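Long-range contact in pullulanase (Bacillus acidopullulyticus, PDB 2WAN), which hydrolyses the alpha-1,6-glucosidic linkages of pullulan and the alpha-1,6 branch points of starch-derived polysaccharides: residues A[728-734]-A[771-777]. Sequence-based numbering, arbitrary orientation.
Sequences TINYVTS and QGVPFMQ
Ile-729 and Val-773 lie side by side on neighbouring parallel strands, CD1 of Ile-729 resting 3.7 Å from CB of Val-773. Backbone hydrogen bonds join the strands here: Val-773 N to Thr-728 O, Asn-730 N to Val-773 O and Phe-775 N to Asn-730 O. This end is the tight one. CG2 of Ile-729, anti to the backbone N, reaches CB of Phe-775 at 3.5 Å, and on the other side of the sheet Asn-730 projects with Pro-774. The Asn-730 carboxamide is held from two sides: ND2 donates to Gln-771 O (2.9 Å), which lies in the amide plane although the donor sits above the carbonyl plane of Gln-771, while OD1 accepts from Thr-728 OG1 (2.9 Å). A leucine in place of Asn-730 would probably leave Gln-771 O and Thr-728 OG1 without these partners and weaken the tie between the residues leading into strand 773-777 and the neighbouring strand. Gly-772 CA comes within 3.7 Å of Asn-730 ND2, where a side chain would collide with ND2 and with CG2 of Thr-728.

Beyond Tyr-731 the direct backbone ladder gives way to a water that bridges Val-732 N and Phe-775 O. The Phe-775 ring packs beside this water-bridged part, its CD2 3.6 Å from CB of Tyr-731 and its edge turned to Thr-733 O. At the looser end, beside partly exposed Ser-734, the extended Gln-777 crosses Thr-733 at about a right angle, but their polar ends turn to Arg-784 and Glu-780, respectively. These are adjacent strands of the eight-stranded parallel (beta/alpha)8 barrel, the alpha-amylase-type catalytic domain, joined by a helix-rich beta-alpha-beta crossover.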
ATOM      1  N   THR A 728      -5.996  12.055  -4.941  1.00 10.40           N
ATOM      2  CA  THR A 728      -7.189  11.402  -4.406  1.00 11.40           C
ATOM      3  C   THR A 728      -7.851  10.508  -5.444  1.00 11.02           C
ATOM      4  O   THR A 728      -8.176  10.955  -6.562  1.00 10.43           O
ATOM      5  CB  THR A 728      -8.236  12.411  -3.804  1.00  9.90           C
ATOM      6  OG1 THR A 728      -9.380  11.678  -3.340  1.00 11.75           O
ATOM      7  CG2 THR A 728      -8.701  13.467  -4.861  1.00 12.71           C
ATOM      8  N   ILE A 729      -8.041   9.247  -5.059  1.00  9.80           N
ATOM      9  CA  ILE A 729      -8.851   8.296  -5.835  1.00 10.69           C
ATOM     10  C   ILE A 729     -10.259   8.285  -5.230  1.00 10.41           C
ATOM     11  O   ILE A 729     -10.488   7.711  -4.160  1.00 10.95           O
ATOM     12  CB  ILE A 729      -8.245   6.873  -5.829  1.00  9.32           C
ATOM     13  CG1 ILE A 729      -6.720   6.909  -6.044  1.00 11.81           C
ATOM     14  CG2 ILE A 729      -8.977   5.953  -6.883  1.00  9.25           C
ATOM     15  CD1 ILE A 729      -6.259   7.552  -7.383  1.00 13.14           C
ATOM     16  N   ASN A 730     -11.196   8.924  -5.931  1.00  9.11           N
ATOM     17  CA  ASN A 730     -12.557   9.080  -5.431  1.00  9.98           C
ATOM     18  C   ASN A 730     -13.364   7.841  -5.776  1.00 12.23           C
ATOM     19  O   ASN A 730     -13.299   7.348  -6.905  1.00 11.02           O
ATOM     20  CB  ASN A 730     -13.211  10.307  -6.081  1.00  9.60           C
ATOM     21  CG  ASN A 730     -12.521  11.599  -5.699  1.00 11.90           C
ATOM     22  OD1 ASN A 730     -12.033  11.745  -4.573  1.00 10.30           O
ATOM     23  ND2 ASN A 730     -12.484  12.549  -6.625  1.00 10.40           N
ATOM     24  N   TYR A 731     -14.128   7.340  -4.807  1.00 10.25           N
ATOM     25  CA  TYR A 731     -14.908   6.125  -5.059  1.00 10.15           C
ATOM     26  C   TYR A 731     -15.993   5.966  -4.014  1.00 10.92           C
ATOM     27  O   TYR A 731     -15.969   6.643  -2.955  1.00 11.65           O
ATOM     28  CB  TYR A 731     -14.008   4.868  -5.097  1.00  8.72           C
ATOM     29  CG  TYR A 731     -13.528   4.372  -3.739  1.00  6.69           C
ATOM     30  CD1 TYR A 731     -12.785   5.188  -2.881  1.00 12.76           C
ATOM     31  CD2 TYR A 731     -13.815   3.071  -3.314  1.00 13.76           C
ATOM     32  CE1 TYR A 731     -12.341   4.707  -1.620  1.00 12.51           C
ATOM     33  CE2 TYR A 731     -13.375   2.589  -2.068  1.00 15.74           C
ATOM     34  CZ  TYR A 731     -12.642   3.415  -1.232  1.00 13.72           C
ATOM     35  OH  TYR A 731     -12.211   2.934  -0.011  1.00 16.20           O
ATOM     36  N   VAL A 732     -16.932   5.078  -4.334  1.00 10.74           N
ATOM     37  CA  VAL A 732     -17.985   4.693  -3.397  1.00 10.38           C
ATOM     38  C   VAL A 732     -17.961   3.185  -3.082  1.00 11.32           C
ATOM     39  O   VAL A 732     -18.307   2.798  -1.962  1.00 11.30           O
ATOM     40  CB  VAL A 732     -19.375   5.203  -3.867  1.00  9.24           C
ATOM     41  CG1 VAL A 732     -19.801   4.535  -5.159  1.00 10.69           C
ATOM     42  CG2 VAL A 732     -20.459   4.990  -2.756  1.00 12.15           C
ATOM     43  N   THR A 733     -17.549   2.342  -4.032  1.00  9.14           N
ATOM     44  CA  THR A 733     -17.378   0.910  -3.733  1.00 10.98           C
ATOM     45  C   THR A 733     -16.142   0.348  -4.428  1.00 11.83           C
ATOM     46  O   THR A 733     -15.582   0.983  -5.322  1.00 11.05           O
ATOM     47  CB  THR A 733     -18.591   0.054  -4.184  1.00 11.75           C
ATOM     48  OG1 THR A 733     -18.788   0.181  -5.599  1.00 12.94           O
ATOM     49  CG2 THR A 733     -19.892   0.491  -3.453  1.00 11.37           C
ATOM     50  N   SER A 734     -15.766  -0.864  -4.013  1.00 13.00           N
ATOM     51  CA  SER A 734     -14.640  -1.609  -4.572  1.00 12.43           C
ATOM     52  C   SER A 734     -14.914  -3.099  -4.345  1.00 12.85           C
ATOM     53  O   SER A 734     -15.986  -3.462  -3.827  1.00 12.55           O
ATOM     54  CB  SER A 734     -13.341  -1.202  -3.855  1.00 14.17           C
ATOM     55  OG  SER A 734     -13.340  -1.682  -2.508  1.00 14.61           O
ATOM     56  N   GLN A 771     -13.621  16.821  -8.808  1.00  9.30           N
ATOM     57  CA  GLN A 771     -12.182  16.898  -9.118  1.00 10.15           C
ATOM     58  C   GLN A 771     -11.455  15.724  -8.457  1.00  9.63           C
ATOM     59  O   GLN A 771     -11.828  15.293  -7.363  1.00  9.49           O
ATOM     60  CB  GLN A 771     -11.585  18.227  -8.624  1.00 10.24           C
ATOM     61  CG  GLN A 771     -12.310  19.480  -9.152  1.00 12.35           C
ATOM     62  CD  GLN A 771     -12.200  19.635 -10.662  1.00 11.50           C
ATOM     63  OE1 GLN A 771     -11.131  19.447 -11.240  1.00 12.00           O
ATOM     64  NE2 GLN A 771     -13.312  19.985 -11.307  1.00  9.36           N
ATOM     65  N   GLY A 772     -10.410  15.213  -9.112  1.00 10.48           N
ATOM     66  CA  GLY A 772      -9.712  14.034  -8.611  1.00 10.05           C
ATOM     67  C   GLY A 772      -9.733  12.891  -9.618  1.00  9.39           C
ATOM     68  O   GLY A 772      -9.989  13.102 -10.822  1.00  9.00           O
ATOM     69  N   VAL A 773      -9.429  11.690  -9.127  1.00  9.67           N
ATOM     70  CA  VAL A 773      -9.357  10.508  -9.989  1.00  9.34           C
ATOM     71  C   VAL A 773     -10.544   9.580  -9.754  1.00  8.10           C
ATOM     72  O   VAL A 773     -10.602   8.919  -8.721  1.00 12.17           O
ATOM     73  CB  VAL A 773      -8.048   9.700  -9.785  1.00  8.53           C
ATOM     74  CG1 VAL A 773      -7.960   8.583 -10.850  1.00 11.68           C
ATOM     75  CG2 VAL A 773      -6.812  10.636  -9.857  1.00 11.31           C
ATOM     76  N   PRO A 774     -11.491   9.519 -10.704  1.00 10.19           N
ATOM     77  CA  PRO A 774     -12.652   8.664 -10.429  1.00  8.89           C
ATOM     78  C   PRO A 774     -12.362   7.169 -10.609  1.00 11.10           C
ATOM     79  O   PRO A 774     -11.751   6.767 -11.607  1.00 10.90           O
ATOM     80  CB  PRO A 774     -13.676   9.128 -11.468  1.00  8.46           C
ATOM     81  CG  PRO A 774     -12.826   9.628 -12.615  1.00 11.44           C
ATOM     82  CD  PRO A 774     -11.671  10.317 -11.928  1.00  9.44           C
ATOM     83  N   PHE A 775     -12.877   6.360  -9.687  1.00  9.65           N
ATOM     84  CA  PHE A 775     -12.669   4.908  -9.698  1.00 10.38           C
ATOM     85  C   PHE A 775     -14.028   4.287  -9.469  1.00  9.76           C
ATOM     86  O   PHE A 775     -14.830   4.817  -8.664  1.00 10.17           O
ATOM     87  CB  PHE A 775     -11.737   4.541  -8.517  1.00 10.29           C
ATOM     88  CG  PHE A 775     -11.671   3.058  -8.198  1.00 10.72           C
ATOM     89  CD1 PHE A 775     -10.589   2.283  -8.626  1.00 10.62           C
ATOM     90  CD2 PHE A 775     -12.666   2.449  -7.435  1.00  9.90           C
ATOM     91  CE1 PHE A 775     -10.504   0.923  -8.292  1.00 11.88           C
ATOM     92  CE2 PHE A 775     -12.599   1.098  -7.116  1.00  9.53           C
ATOM     93  CZ  PHE A 775     -11.521   0.327  -7.561  1.00 10.39           C
ATOM     94  N   MET A 776     -14.293   3.175 -10.153  1.00 10.48           N
ATOM     95  CA  MET A 776     -15.536   2.419  -9.907  1.00 11.36           C
ATOM     96  C   MET A 776     -15.251   0.924  -9.875  1.00 11.94           C
ATOM     97  O   MET A 776     -14.361   0.426 -10.597  1.00  9.78           O
ATOM     98  CB  MET A 776     -16.595   2.740 -10.975  1.00 13.85           C
ATOM     99  CG  MET A 776     -16.196   2.337 -12.407  1.00 12.03           C
ATOM    100  SD  MET A 776     -17.429   2.672 -13.672  1.00 11.63           S
ATOM    101  CE  MET A 776     -18.666   1.426 -13.284  1.00 15.86           C
ATOM    102  N   GLN A 777     -16.007   0.212  -9.037  1.00  9.97           N
ATOM    103  CA  GLN A 777     -15.975  -1.245  -9.065  1.00  9.50           C
ATOM    104  C   GLN A 777     -16.664  -1.713 -10.347  1.00 10.42           C
ATOM    105  O   GLN A 777     -17.808  -1.362 -10.612  1.00  9.59           O
ATOM    106  CB  GLN A 777     -16.720  -1.839  -7.864  1.00 10.18           C
ATOM    107  CG  GLN A 777     -16.575  -3.380  -7.823  1.00 10.48           C
ATOM    108  CD  GLN A 777     -17.317  -4.086  -6.697  1.00 13.21           C
ATOM    109  OE1 GLN A 777     -17.101  -5.281  -6.495  1.00 13.87           O
ATOM    110  NE2 GLN A 777     -18.205  -3.377  -5.979  1.00 12.25           N
TER
HETATM  111  O   HOH W   1     -16.954   4.326  -7.054  1.00 12.70           O